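Long-range contacts in chorismatase (Streptomyces hygroscopicus, PDB 4BPS), which hydrolyses chorismate to pyruvate and a dihydroxy-dihydrobenzoate, a step in the biosynthesis of the immunosuppressant polyketides FK506 and FK520: residues A[290-298]-A[313-322]; A[96-107]-A[186-197]. All blocks are in the same frame, centred on the assembly; numbering follows the deposited sequence. Where two conformers were deposited one is given.

Contact 1 (A[290-298]-A[313-322]); sequences LADVDHLKV and CAARLSSTAA
D294 and A322 meet where a beta-alpha-beta unit, made of strand 296-300, helix 306-314 and strand 323-327, sets the starts of its two parallel strands side by side. The carboxylate atom D294 OD1 accepts the backbone N of A322 at 2.8 Å, the donor lying nearly on the C-O axis. With CG anti to the D294 backbone N (chi1 -159°), the carboxylate folds back beside its own carbonyl carbon, and the same OD1 takes a second N-H, from H295 N at 2.8 Å, this one arriving from above the carboxylate plane. Two donors thus fix the group at the corner where the chain turns into the strand. One residue on, L296 N donates to A322 O over 2.9 Å, a backbone bond that leads into the parallel pairing L296 makes with A324. The methyl A322 CB sits obliquely by the H295 ring, 3.8 Å from its CD2.

Beneath these polar links lies an apolar layer. L296 and L317 point their branches at each other, tip to tip, with CD2 of each 3.9 Å from the other; the second branch of L296, CD1, rests against A321 CB. V323 touches both leucines, and I339 of strand 337-343 touches L296, which places the layer between the crossover connection and the sheet. At the outer end, L290 CD1 lies against the R316 guanidinium, 3.6 Å from NH2, while salt bridges to E264 and D268 engage the charged group and tie it to helix 259-274. Between the D294/A322 corner and the L290/R316 end a water joins the segments: it donates to L290 O and V293 O and accepts from S318 N at 2.9 Å.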
ATOM      1  N   LEU A 290      11.811  12.610  -8.216  1.00  7.65           N
ATOM      2  CA  LEU A 290      10.782  11.751  -8.793  1.00  7.92           C
ATOM      3  C   LEU A 290      11.318  10.752  -9.801  1.00  7.59           C
ATOM      4  O   LEU A 290      10.795   9.627  -9.892  1.00  7.82           O
ATOM      5  CB  LEU A 290       9.682  12.566  -9.453  1.00  8.75           C
ATOM      6  CG  LEU A 290       8.743  13.283  -8.496  1.00  9.28           C
ATOM      7  CD1 LEU A 290       7.722  14.073  -9.332  1.00  9.63           C
ATOM      8  CD2 LEU A 290       8.027  12.306  -7.589  1.00 10.10           C
ATOM      9  N   ALA A 291      12.355  11.133 -10.556  1.00  7.72           N
ATOM     10  CA  ALA A 291      12.923  10.229 -11.549  1.00  8.29           C
ATOM     11  C   ALA A 291      13.529   8.960 -10.936  1.00  7.76           C
ATOM     12  O   ALA A 291      13.810   8.006 -11.672  1.00  8.75           O
ATOM     13  CB  ALA A 291      13.987  10.944 -12.387  1.00 10.05           C
ATOM     14  N   ASP A 292      13.715   8.961  -9.615  1.00  7.30           N
ATOM     15  CA  ASP A 292      14.273   7.797  -8.924  1.00  7.31           C
ATOM     16  C   ASP A 292      13.207   6.786  -8.523  1.00  6.70           C
ATOM     17  O   ASP A 292      13.533   5.664  -8.148  1.00  8.34           O
ATOM     18  CB  ASP A 292      14.989   8.210  -7.635  1.00  8.25           C
ATOM     19  CG  ASP A 292      16.157   9.132  -7.860  1.00  8.82           C
ATOM     20  OD1 ASP A 292      16.765   9.095  -8.947  1.00 10.23           O
ATOM     21  OD2 ASP A 292      16.465   9.887  -6.899  1.00  9.12           O
ATOM     22  N   VAL A 293      11.932   7.180  -8.578  1.00  6.40           N
ATOM     23  CA  VAL A 293      10.872   6.310  -8.096  1.00  6.53           C
ATOM     24  C   VAL A 293      10.542   5.279  -9.168  1.00  6.54           C
ATOM     25  O   VAL A 293      10.604   5.546 -10.373  1.00  6.56           O
ATOM     26  CB  VAL A 293       9.624   7.147  -7.687  1.00  6.78           C
ATOM     27  CG1 VAL A 293       8.550   6.251  -7.083  1.00  6.99           C
ATOM     28  CG2 VAL A 293      10.003   8.240  -6.693  1.00  7.27           C
ATOM     29  N   ASP A 294      10.203   4.071  -8.733  1.00  6.56           N
ATOM     30  CA  ASP A 294       9.902   2.985  -9.661  1.00  6.59           C
ATOM     31  C   ASP A 294       8.735   2.161  -9.092  1.00  5.67           C
ATOM     32  O   ASP A 294       8.279   2.374  -7.959  1.00  6.36           O
ATOM     33  CB  ASP A 294      11.167   2.142  -9.849  1.00  7.77           C
ATOM     34  CG  ASP A 294      11.182   1.308 -11.132  1.00  8.62           C
ATOM     35  OD1 ASP A 294      10.199   1.255 -11.902  1.00  8.35           O
ATOM     36  OD2 ASP A 294      12.242   0.660 -11.333  1.00 11.16           O
ATOM     37  N   HIS A 295       8.227   1.245  -9.915  1.00  5.96           N
ATOM     38  CA  HIS A 295       7.125   0.357  -9.544  1.00  5.74           C
ATOM     39  C   HIS A 295       5.969   1.152  -8.955  1.00  5.76           C
ATOM     40  O   HIS A 295       5.470   0.916  -7.847  1.00  6.15           O
ATOM     41  CB  HIS A 295       7.613  -0.807  -8.677  1.00  6.04           C
ATOM     42  CG  HIS A 295       8.596  -1.642  -9.426  1.00  6.50           C
ATOM     43  ND1 HIS A 295       9.959  -1.485  -9.277  1.00  7.34           N
ATOM     44  CD2 HIS A 295       8.419  -2.530 -10.441  1.00  7.39           C
ATOM     45  CE1 HIS A 295      10.575  -2.269 -10.149  1.00  8.04           C
ATOM     46  NE2 HIS A 295       9.668  -2.917 -10.863  1.00  8.15           N
ATOM     47  N   LEU A 296       5.531   2.108  -9.761  1.00  5.73           N
ATOM     48  CA  LEU A 296       4.439   2.990  -9.387  1.00  5.74           C
ATOM     49  C   LEU A 296       3.097   2.433  -9.806  1.00  5.49           C
ATOM     50  O   LEU A 296       2.954   1.909 -10.912  1.00  5.96           O
ATOM     51  CB  LEU A 296       4.626   4.373 -10.002  1.00  6.27           C
ATOM     52  CG  LEU A 296       5.916   5.096  -9.583  1.00  6.90           C
ATOM     53  CD1 LEU A 296       6.992   5.021 -10.659  1.00  7.08           C
ATOM     54  CD2 LEU A 296       5.609   6.546  -9.249  1.00  7.52           C
ATOM     55  N   LYS A 297       2.123   2.582  -8.920  1.00  5.18           N
ATOM     56  CA  LYS A 297       0.722   2.369  -9.259  1.00  5.50           C
ATOM     57  C   LYS A 297       0.013   3.708  -9.161  1.00  5.02           C
ATOM     58  O   LYS A 297       0.192   4.434  -8.173  1.00  5.25           O
ATOM     59  CB  LYS A 297       0.072   1.321  -8.357  1.00  6.26           C
ATOM     60  CG  LYS A 297       0.624  -0.082  -8.675  1.00  7.13           C
ATOM     61  CD  LYS A 297       0.850  -0.946  -7.457  1.00  7.36           C
ATOM     62  CE  LYS A 297      -0.426  -1.193  -6.732  1.00  6.92           C
ATOM     63  NZ  LYS A 297      -0.163  -1.736  -5.341  1.00  6.70           N
ATOM     64  N   VAL A 298      -0.770   4.012 -10.188  1.00  4.73           N
ATOM     65  CA  VAL A 298      -1.478   5.273 -10.307  1.00  5.28           C
ATOM     66  C   VAL A 298      -2.975   4.929 -10.372  1.00  4.77           C
ATOM     67  O   VAL A 298      -3.420   4.326 -11.349  1.00  6.06           O
ATOM     68  CB  VAL A 298      -1.017   6.046 -11.570  1.00  6.09           C
ATOM     69  CG1 VAL A 298      -1.797   7.359 -11.691  1.00  6.87           C
ATOM     70  CG2 VAL A 298       0.481   6.313 -11.522  1.00  6.90           C
ATOM     71  N   CYS A 313       1.790  12.195 -15.625  1.00  7.94           N
ATOM     72  CA  CYS A 313       2.812  11.403 -14.981  1.00  8.76           C
ATOM     73  C   CYS A 313       4.020  11.222 -15.896  1.00  9.31           C
ATOM     74  O   CYS A 313       5.149  11.292 -15.434  1.00  9.96           O
ATOM     75  CB  CYS A 313       2.258  10.047 -14.546  1.00  8.98           C
ATOM     76  SG  CYS A 313       1.116  10.157 -13.132  1.00  8.73           S
ATOM     77  N   ALA A 314       3.788  10.965 -17.180  1.00  9.36           N
ATOM     78  CA  ALA A 314       4.870  10.738 -18.125  1.00 10.29           C
ATOM     79  C   ALA A 314       5.772  11.970 -18.270  1.00  9.40           C
ATOM     80  O   ALA A 314       6.937  11.845 -18.648  1.00  9.72           O
ATOM     81  CB  ALA A 314       4.323  10.335 -19.471  1.00 11.35           C
ATOM     82  N   ALA A 315       5.253  13.165 -17.990  1.00  8.39           N
ATOM     83  CA  ALA A 315       6.067  14.353 -18.068  1.00  8.95           C
ATOM     84  C   ALA A 315       6.992  14.511 -16.865  1.00  9.42           C
ATOM     85  O   ALA A 315       7.912  15.331 -16.915  1.00 12.29           O
ATOM     86  CB  ALA A 315       5.169  15.595 -18.188  1.00  9.94           C
ATOM     87  N   ARG A 316       6.725  13.784 -15.774  1.00  7.88           N
ATOM     88  CA  ARG A 316       7.544  13.942 -14.575  1.00  8.24           C
ATOM     89  C   ARG A 316       8.287  12.688 -14.139  1.00  7.93           C
ATOM     90  O   ARG A 316       9.372  12.806 -13.574  1.00  9.31           O
ATOM     91  CB  ARG A 316       6.695  14.484 -13.429  1.00  8.66           C
ATOM     92  CG  ARG A 316       6.242  15.940 -13.733  1.00  9.05           C
ATOM     93  CD  ARG A 316       5.361  16.562 -12.670  1.00  9.30           C
ATOM     94  NE  ARG A 316       6.064  16.738 -11.404  1.00  8.51           N
ATOM     95  CZ  ARG A 316       5.493  17.244 -10.317  1.00  8.51           C
ATOM     96  NH1 ARG A 316       4.193  17.581 -10.334  1.00  8.17           N
ATOM     97  NH2 ARG A 316       6.193  17.351  -9.199  1.00  9.23           N
ATOM     98  N   LEU A 317       7.720  11.502 -14.388  1.00  7.47           N
ATOM     99  CA  LEU A 317       8.353  10.249 -13.983  1.00  7.33           C
ATOM    100  C   LEU A 317       9.426   9.831 -14.990  1.00  7.20           C
ATOM    101  O   LEU A 317       9.434  10.296 -16.128  1.00  8.61           O
ATOM    102  CB  LEU A 317       7.303   9.136 -13.859  1.00  7.53           C
ATOM    103  CG  LEU A 317       6.212   9.406 -12.825  1.00  8.44           C
ATOM    104  CD1 LEU A 317       5.196   8.284 -12.860  1.00  9.57           C
ATOM    105  CD2 LEU A 317       6.776   9.620 -11.412  1.00  9.28           C
ATOM    106  N   SER A 318      10.333   8.955 -14.581  1.00  7.44           N
ATOM    107  CA  SER A 318      11.347   8.497 -15.510  1.00  8.46           C
ATOM    108  C   SER A 318      10.719   7.640 -16.594  1.00  8.78           C
ATOM    109  O   SER A 318       9.807   6.841 -16.307  1.00  9.09           O
ATOM    110  CB  SER A 318      12.400   7.691 -14.770  1.00  9.74           C
ATOM    111  OG  SER A 318      13.310   7.090 -15.695  1.00 11.66           O
ATOM    112  N   SER A 319      11.248   7.745 -17.813  1.00  9.49           N
ATOM    113  CA  SER A 319      10.726   6.929 -18.906  1.00 11.31           C
ATOM    114  C   SER A 319      10.983   5.438 -18.687  1.00 10.90           C
ATOM    115  O   SER A 319      10.305   4.593 -19.285  1.00 13.17           O
ATOM    116  CB  SER A 319      11.336   7.346 -20.239  1.00 13.63           C
ATOM    117  OG  SER A 319      12.712   7.015 -20.309  1.00 14.31           O
ATOM    118  N   THR A 320      11.944   5.091 -17.828  1.00 10.15           N
ATOM    119  CA  THR A 320      12.255   3.684 -17.576  1.00 11.56           C
ATOM    120  C   THR A 320      11.487   3.126 -16.379  1.00 10.29           C
ATOM    121  O   THR A 320      11.620   1.935 -16.092  1.00 12.58           O
ATOM    122  CB  THR A 320      13.773   3.467 -17.367  1.00 15.11           C
ATOM    123  OG1 THR A 320      14.233   4.339 -16.332  1.00 17.43           O
ATOM    124  CG2 THR A 320      14.572   3.741 -18.671  1.00 17.07           C
ATOM    125  N   ALA A 321      10.721   3.959 -15.672  1.00  8.75           N
ATOM    126  CA  ALA A 321       9.995   3.479 -14.501  1.00  8.97           C
ATOM    127  C   ALA A 321       8.848   2.594 -14.934  1.00  8.72           C
ATOM    128  O   ALA A 321       8.157   2.899 -15.899  1.00  9.55           O
ATOM    129  CB  ALA A 321       9.468   4.668 -13.685  1.00 10.12           C
ATOM    130  N   ALA A 322       8.633   1.498 -14.202  1.00  8.43           N
ATOM    131  CA  ALA A 322       7.435   0.692 -14.357  1.00  8.71           C
ATOM    132  C   ALA A 322       6.274   1.448 -13.719  1.00  8.06           C
ATOM    133  O   ALA A 322       6.339   1.801 -12.537  1.00  8.16           O
ATOM    134  CB  ALA A 322       7.655  -0.661 -13.682  1.00  9.70           C
TER
HETATM  135  O   HOH W   1      10.063   7.916 -11.928  1.00  7.72           O

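Contact 2 (A[96-107]-A[186-197]); sequences DAYLFGVVRTGE and GGGITCVFLAAR
R104 crosses T190 at a non-hydrogen-bonded pair of the antiparallel ladder between strands 98-105 and 189-196, and its side chain shows how an arginine can reach past its own rung. R104 CB starts 3.4 Å from I189 O and nearly as close to T190 OG1. CG is wedged between the backbone N and the carbonyl carbon (chi1 68°); R104 CD then passes T190 OG1 at 4.1 Å, and NE comes to 3.4 Å from that oxygen. The chain bends at chi3, laying the guanidinium over the T190 hydroxyl: OG1 stands 3.0 Å above the centre of its plane, facing CZ, with none of the three nitrogens hydrogen-bonded to it. At the tip, NH2 donates to G187 O over 2.9 Å, in the carbonyl plane and on a lone pair, and reaches a water that also bonds G186 O; NH1 is held by A61 O and T60 OG1. A leucine in its place would probably leave G187 O without this donor and A61 O and T60 OG1 without their bonds to NH1.

Nearby, G188 N donates to E107 OE1, an oxygen that S142 also binds. Farther along, the F193 ring turns a face to G101, whose CA lies 3.9 Å from the ring centroid in a CH-pi contact.

The two strands lie centrally in a six-stranded sheet of the YjgF fold, 98-105 beside 90-94 and 189-196 beside 133-142. Helix 112-129 packs on the face bearing V103, T105, I189 and C191, while strand 57-62 lies against V102, R104 and T190.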
ATOM      1  N   ASP A  96      14.677 -15.094   6.646  1.00  6.21           N
ATOM      2  CA  ASP A  96      15.045 -14.877   8.033  1.00  7.51           C
ATOM      3  C   ASP A  96      14.846 -13.427   8.469  1.00  6.87           C
ATOM      4  O   ASP A  96      14.536 -13.185   9.646  1.00  8.84           O
ATOM      5  CB  ASP A  96      16.459 -15.365   8.312  1.00 10.08           C
ATOM      6  CG  ASP A  96      16.535 -16.893   8.371  1.00 13.59           C
ATOM      7  OD1 ASP A  96      15.530 -17.557   8.720  1.00 13.30           O
ATOM      8  OD2 ASP A  96      17.615 -17.454   8.097  1.00 18.53           O
ATOM      9  N   ALA A  97      14.922 -12.473   7.535  1.00  6.16           N
ATOM     10  CA  ALA A  97      14.845 -11.054   7.884  1.00  5.82           C
ATOM     11  C   ALA A  97      13.509 -10.360   7.611  1.00  5.37           C
ATOM     12  O   ALA A  97      13.246  -9.320   8.238  1.00  5.57           O
ATOM     13  CB  ALA A  97      15.963 -10.289   7.172  1.00  6.94           C
ATOM     14  N   TYR A  98      12.689 -10.880   6.684  1.00  5.02           N
ATOM     15  CA  TYR A  98      11.466 -10.183   6.271  1.00  5.27           C
ATOM     16  C   TYR A  98      10.303 -11.155   6.091  1.00  5.07           C
ATOM     17  O   TYR A  98      10.490 -12.350   5.865  1.00  6.01           O
ATOM     18  CB  TYR A  98      11.683  -9.385   4.970  1.00  5.83           C
ATOM     19  CG  TYR A  98      12.783  -8.365   5.111  1.00  6.26           C
ATOM     20  CD1 TYR A  98      12.560  -7.155   5.784  1.00  6.43           C
ATOM     21  CD2 TYR A  98      14.064  -8.602   4.611  1.00  7.16           C
ATOM     22  CE1 TYR A  98      13.603  -6.230   5.943  1.00  7.25           C
ATOM     23  CE2 TYR A  98      15.087  -7.679   4.773  1.00  7.65           C
ATOM     24  CZ  TYR A  98      14.846  -6.494   5.422  1.00  7.74           C
ATOM     25  OH  TYR A  98      15.843  -5.549   5.601  1.00  8.92           O
ATOM     26  N   LEU A  99       9.092 -10.608   6.170  1.00  5.45           N
ATOM     27  CA  LEU A  99       7.841 -11.373   6.091  1.00  5.60           C
ATOM     28  C   LEU A  99       6.887 -10.649   5.129  1.00  5.30           C
ATOM     29  O   LEU A  99       6.774  -9.417   5.167  1.00  5.98           O
ATOM     30  CB  LEU A  99       7.216 -11.417   7.481  1.00  6.75           C
ATOM     31  CG  LEU A  99       5.821 -12.001   7.683  1.00  7.76           C
ATOM     32  CD1 LEU A  99       5.858 -13.470   7.424  1.00  8.47           C
ATOM     33  CD2 LEU A  99       5.285 -11.717   9.122  1.00  7.93           C
ATOM     34  N   PHE A 100       6.204 -11.419   4.283  1.00  5.10           N
ATOM     35  CA  PHE A 100       5.135 -10.930   3.407  1.00  5.31           C
ATOM     36  C   PHE A 100       3.864 -11.688   3.755  1.00  4.66           C
ATOM     37  O   PHE A 100       3.903 -12.905   3.847  1.00  5.63           O
ATOM     38  CB  PHE A 100       5.506 -11.189   1.942  1.00  5.73           C
ATOM     39  CG  PHE A 100       4.447 -10.786   0.953  1.00  6.79           C
ATOM     40  CD1 PHE A 100       4.322  -9.475   0.550  1.00  7.24           C
ATOM     41  CD2 PHE A 100       3.589 -11.718   0.402  1.00 10.03           C
ATOM     42  CE1 PHE A 100       3.349  -9.100  -0.386  1.00  8.03           C
ATOM     43  CE2 PHE A 100       2.621 -11.336  -0.527  1.00 11.19           C
ATOM     44  CZ  PHE A 100       2.506 -10.032  -0.904  1.00  9.23           C
ATOM     45  N   GLY A 101       2.746 -10.980   3.900  1.00  4.67           N
ATOM     46  CA  GLY A 101       1.472 -11.630   4.174  1.00  4.83           C
ATOM     47  C   GLY A 101       0.323 -10.996   3.424  1.00  4.45           C
ATOM     48  O   GLY A 101       0.355  -9.809   3.055  1.00  4.69           O
ATOM     49  N   VAL A 102      -0.724 -11.796   3.224  1.00  4.86           N
ATOM     50  CA  VAL A 102      -1.924 -11.377   2.540  0.54  5.23           C
ATOM     51  C   VAL A 102      -3.126 -12.015   3.226  1.00  4.64           C
ATOM     52  O   VAL A 102      -3.076 -13.195   3.562  1.00  4.82           O
ATOM     53  CB  VAL A 102      -1.864 -11.967   1.077  0.54  6.27           C
ATOM     54  CG1 VAL A 102      -3.098 -11.595   0.281  0.54  5.87           C
ATOM     55  CG2 VAL A 102      -0.572 -11.590   0.339  0.54  6.34           C
ATOM     56  N   VAL A 103      -4.197 -11.248   3.417  1.00  4.84           N
ATOM     57  CA  VAL A 103      -5.383 -11.745   4.102  1.00  4.77           C
ATOM     58  C   VAL A 103      -6.573 -10.926   3.620  1.00  4.91           C
ATOM     59  O   VAL A 103      -6.423  -9.762   3.245  1.00  5.33           O
ATOM     60  CB  VAL A 103      -5.213 -11.631   5.637  1.00  5.68           C
ATOM     61  CG1 VAL A 103      -4.905 -10.197   6.095  1.00  7.01           C
ATOM     62  CG2 VAL A 103      -6.411 -12.196   6.384  1.00  6.78           C
ATOM     63  N   ARG A 104      -7.766 -11.507   3.592  1.00  4.86           N
ATOM     64  CA  ARG A 104      -8.940 -10.749   3.189  1.00  5.05           C
ATOM     65  C   ARG A 104     -10.178 -11.161   3.953  1.00  5.47           C
ATOM     66  O   ARG A 104     -10.224 -12.241   4.558  1.00  7.07           O
ATOM     67  CB  ARG A 104      -9.126 -10.842   1.663  1.00  5.80           C
ATOM     68  CG  ARG A 104      -9.518 -12.219   1.148  1.00  6.21           C
ATOM     69  CD  ARG A 104      -9.354 -12.356  -0.359  1.00  6.09           C
ATOM     70  NE  ARG A 104     -10.208 -11.389  -1.043  1.00  5.40           N
ATOM     71  CZ  ARG A 104      -9.878 -10.714  -2.140  1.00  4.94           C
ATOM     72  NH1 ARG A 104      -8.742 -10.963  -2.796  1.00  5.34           N
ATOM     73  NH2 ARG A 104     -10.722  -9.811  -2.617  1.00  5.18           N
ATOM     74  N   THR A 105     -11.187 -10.287   3.908  1.00  5.72           N
ATOM     75  CA  THR A 105     -12.479 -10.549   4.505  1.00  5.99           C
ATOM     76  C   THR A 105     -13.548 -10.264   3.461  1.00  6.35           C
ATOM     77  O   THR A 105     -13.393  -9.384   2.631  1.00  7.61           O
ATOM     78  CB  THR A 105     -12.661  -9.737   5.786  1.00  7.27           C
ATOM     79  OG1 THR A 105     -13.865 -10.152   6.436  1.00  7.89           O
ATOM     80  CG2 THR A 105     -12.739  -8.227   5.509  1.00  8.78           C
ATOM     81  N   GLY A 106     -14.612 -11.054   3.467  1.00  6.64           N
ATOM     82  CA  GLY A 106     -15.570 -11.039   2.373  1.00  7.16           C
ATOM     83  C   GLY A 106     -16.424  -9.784   2.234  1.00  6.70           C
ATOM     84  O   GLY A 106     -16.638  -9.026   3.187  1.00  7.14           O
ATOM     85  N   GLU A 107     -16.921  -9.573   1.026  1.00  7.35           N
ATOM     86  CA  GLU A 107     -17.924  -8.571   0.734  1.00  7.54           C
ATOM     87  C   GLU A 107     -19.053  -8.661   1.769  1.00  7.72           C
ATOM     88  O   GLU A 107     -19.546  -9.762   2.054  1.00  7.98           O
ATOM     89  CB  GLU A 107     -18.454  -8.804  -0.688  1.00  7.85           C
ATOM     90  CG  GLU A 107     -19.372  -7.695  -1.163  1.00  8.06           C
ATOM     91  CD  GLU A 107     -18.649  -6.404  -1.516  1.00  7.78           C
ATOM     92  OE1 GLU A 107     -17.422  -6.424  -1.762  1.00  7.13           O
ATOM     93  OE2 GLU A 107     -19.338  -5.354  -1.570  1.00  8.14           O
ATOM     94  N   GLY A 186     -15.110  -5.080  -6.176  1.00  5.86           N
ATOM     95  CA  GLY A 186     -15.756  -6.225  -5.576  1.00  5.99           C
ATOM     96  C   GLY A 186     -14.758  -6.857  -4.634  1.00  5.80           C
ATOM     97  O   GLY A 186     -13.596  -6.473  -4.604  1.00  6.39           O
ATOM     98  N   GLY A 187     -15.205  -7.828  -3.844  1.00  5.85           N
ATOM     99  CA  GLY A 187     -14.298  -8.634  -3.060  1.00  6.08           C
ATOM    100  C   GLY A 187     -13.948  -8.173  -1.664  1.00  5.42           C
ATOM    101  O   GLY A 187     -12.850  -8.481  -1.180  1.00  6.18           O
ATOM    102  N   GLY A 188     -14.844  -7.473  -0.975  1.00  5.29           N
ATOM    103  CA  GLY A 188     -14.576  -7.143   0.421  1.00  5.71           C
ATOM    104  C   GLY A 188     -13.285  -6.351   0.600  1.00  4.76           C
ATOM    105  O   GLY A 188     -12.945  -5.479  -0.203  1.00  5.45           O
ATOM    106  N   ILE A 189     -12.570  -6.644   1.684  1.00  5.09           N
ATOM    107  CA  ILE A 189     -11.373  -5.893   2.034  1.00  4.89           C
ATOM    108  C   ILE A 189     -10.184  -6.846   2.057  1.00  4.57           C
ATOM    109  O   ILE A 189     -10.208  -7.853   2.751  1.00  5.38           O
ATOM    110  CB  ILE A 189     -11.516  -5.158   3.361  1.00  5.19           C
ATOM    111  CG1 ILE A 189     -12.686  -4.154   3.287  1.00  5.88           C
ATOM    112  CG2 ILE A 189     -10.205  -4.434   3.712  1.00  6.35           C
ATOM    113  CD1 ILE A 189     -12.903  -3.317   4.520  1.00  6.68           C
ATOM    114  N   THR A 190      -9.141  -6.491   1.297  1.00  4.69           N
ATOM    115  CA  THR A 190      -7.904  -7.259   1.224  1.00  4.74           C
ATOM    116  C   THR A 190      -6.776  -6.413   1.813  1.00  4.69           C
ATOM    117  O   THR A 190      -6.627  -5.243   1.454  1.00  5.00           O
ATOM    118  CB  THR A 190      -7.578  -7.619  -0.226  1.00  5.30           C
ATOM    119  OG1 THR A 190      -8.663  -8.338  -0.810  1.00  5.23           O
ATOM    120  CG2 THR A 190      -6.316  -8.466  -0.355  1.00  5.72           C
ATOM    121  N   CYS A 191      -5.988  -7.041   2.680  1.00  4.78           N
ATOM    122  CA  CYS A 191      -4.825  -6.419   3.298  1.00  5.09           C
ATOM    123  C   CYS A 191      -3.554  -7.178   2.914  1.00  5.07           C
ATOM    124  O   CYS A 191      -3.490  -8.414   3.011  1.00  5.93           O
ATOM    125  CB  CYS A 191      -4.980  -6.415   4.818  1.00  5.83           C
ATOM    126  SG  CYS A 191      -3.549  -5.763   5.743  1.00  8.34           S
ATOM    127  N   VAL A 192      -2.563  -6.419   2.441  1.00  4.77           N
ATOM    128  CA  VAL A 192      -1.254  -6.951   2.104  1.00  5.04           C
ATOM    129  C   VAL A 192      -0.254  -6.251   3.004  1.00  4.68           C
ATOM    130  O   VAL A 192      -0.392  -5.053   3.239  1.00  4.82           O
ATOM    131  CB  VAL A 192      -0.927  -6.660   0.611  1.00  5.34           C
ATOM    132  CG1 VAL A 192       0.422  -7.227   0.202  1.00  5.88           C
ATOM    133  CG2 VAL A 192      -2.037  -7.148  -0.300  1.00  5.82           C
ATOM    134  N   PHE A 193       0.776  -6.953   3.475  1.00  4.69           N
ATOM    135  CA  PHE A 193       1.760  -6.283   4.314  1.00  5.15           C
ATOM    136  C   PHE A 193       3.148  -6.890   4.187  1.00  4.95           C
ATOM    137  O   PHE A 193       3.312  -8.088   3.858  1.00  4.96           O
ATOM    138  CB  PHE A 193       1.334  -6.267   5.799  1.00  5.33           C
ATOM    139  CG  PHE A 193       1.242  -7.635   6.413  1.00  6.25           C
ATOM    140  CD1 PHE A 193       0.075  -8.387   6.287  1.00  7.57           C
ATOM    141  CD2 PHE A 193       2.320  -8.175   7.108  1.00  7.54           C
ATOM    142  CE1 PHE A 193      -0.010  -9.654   6.837  1.00  8.60           C
ATOM    143  CE2 PHE A 193       2.237  -9.437   7.663  1.00  9.32           C
ATOM    144  CZ  PHE A 193       1.066 -10.176   7.517  1.00  9.35           C
ATOM    145  N   LEU A 194       4.134  -6.034   4.430  1.00  4.47           N
ATOM    146  CA  LEU A 194       5.523  -6.424   4.605  1.00  4.63           C
ATOM    147  C   LEU A 194       5.937  -6.089   6.035  1.00  4.64           C
ATOM    148  O   LEU A 194       5.516  -5.065   6.581  1.00  5.03           O
ATOM    149  CB  LEU A 194       6.417  -5.625   3.656  1.00  5.30           C
ATOM    150  CG  LEU A 194       6.342  -6.023   2.186  1.00  6.86           C
ATOM    151  CD1 LEU A 194       6.915  -4.907   1.315  1.00  7.11           C
ATOM    152  CD2 LEU A 194       7.103  -7.328   1.942  1.00  7.66           C
ATOM    153  N   ALA A 195       6.777  -6.938   6.627  1.00  4.76           N
ATOM    154  CA  ALA A 195       7.264  -6.716   7.981  1.00  5.27           C
ATOM    155  C   ALA A 195       8.714  -7.199   8.079  1.00  5.21           C
ATOM    156  O   ALA A 195       9.179  -8.002   7.258  1.00  6.12           O
ATOM    157  CB  ALA A 195       6.410  -7.451   9.001  1.00  6.30           C
ATOM    158  N   ALA A 196       9.412  -6.699   9.096  1.00  6.02           N
ATOM    159  CA  ALA A 196      10.817  -6.993   9.327  1.00  5.71           C
ATOM    160  C   ALA A 196      11.037  -7.597  10.699  1.00  5.23           C
ATOM    161  O   ALA A 196      10.414  -7.196  11.696  1.00  5.82           O
ATOM    162  CB  ALA A 196      11.651  -5.719   9.176  1.00  6.50           C
ATOM    163  N   ARG A 197      12.002  -8.520  10.746  1.00  5.41           N
ATOM    164  CA  ARG A 197      12.473  -9.131  11.988  1.00  5.92           C
ATOM    165  C   ARG A 197      12.977  -8.070  12.964  1.00  6.04           C
ATOM    166  O   ARG A 197      12.734  -8.120  14.176  1.00  6.87           O
ATOM    167  CB  ARG A 197      13.597 -10.117  11.684  1.00  6.36           C
ATOM    168  CG  ARG A 197      14.294 -10.646  12.936  1.00  7.69           C
ATOM    169  CD  ARG A 197      15.399 -11.648  12.649  1.00  8.36           C
ATOM    170  NE  ARG A 197      16.426 -11.126  11.757  1.00  8.88           N
ATOM    171  CZ  ARG A 197      17.387 -11.850  11.208  1.00 10.71           C
ATOM    172  NH1 ARG A 197      17.501 -13.158  11.449  1.00 10.41           N
ATOM    173  NH2 ARG A 197      18.230 -11.242  10.389  1.00 13.37           N
TER
HETATM  174  O   HOH W   2     -10.875  -7.243  -4.500  1.00  5.62           O

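Following the chain from the N terminus, the first of the four segments reached is 96-107, and contact 2 closes only when the chain returns as 186-197, 78 residues later, having passed through helices 112-129 and 154-169. Contact 1 opens later, at 290, and closes a far shorter loop of 14 residues through helix 306-314. The two loops therefore follow in series, neither nesting nor crossing. The centres of contacts 1 and 2 are about 25 Å apart, on opposite sides of the chain's centre. Contact 2 joins neighbouring strands within the six-stranded sheet; contact 1 ties the crossover through helix 306-314 to strand 296-300, which pairs with 337-343, the strand carrying the proton acceptor E338.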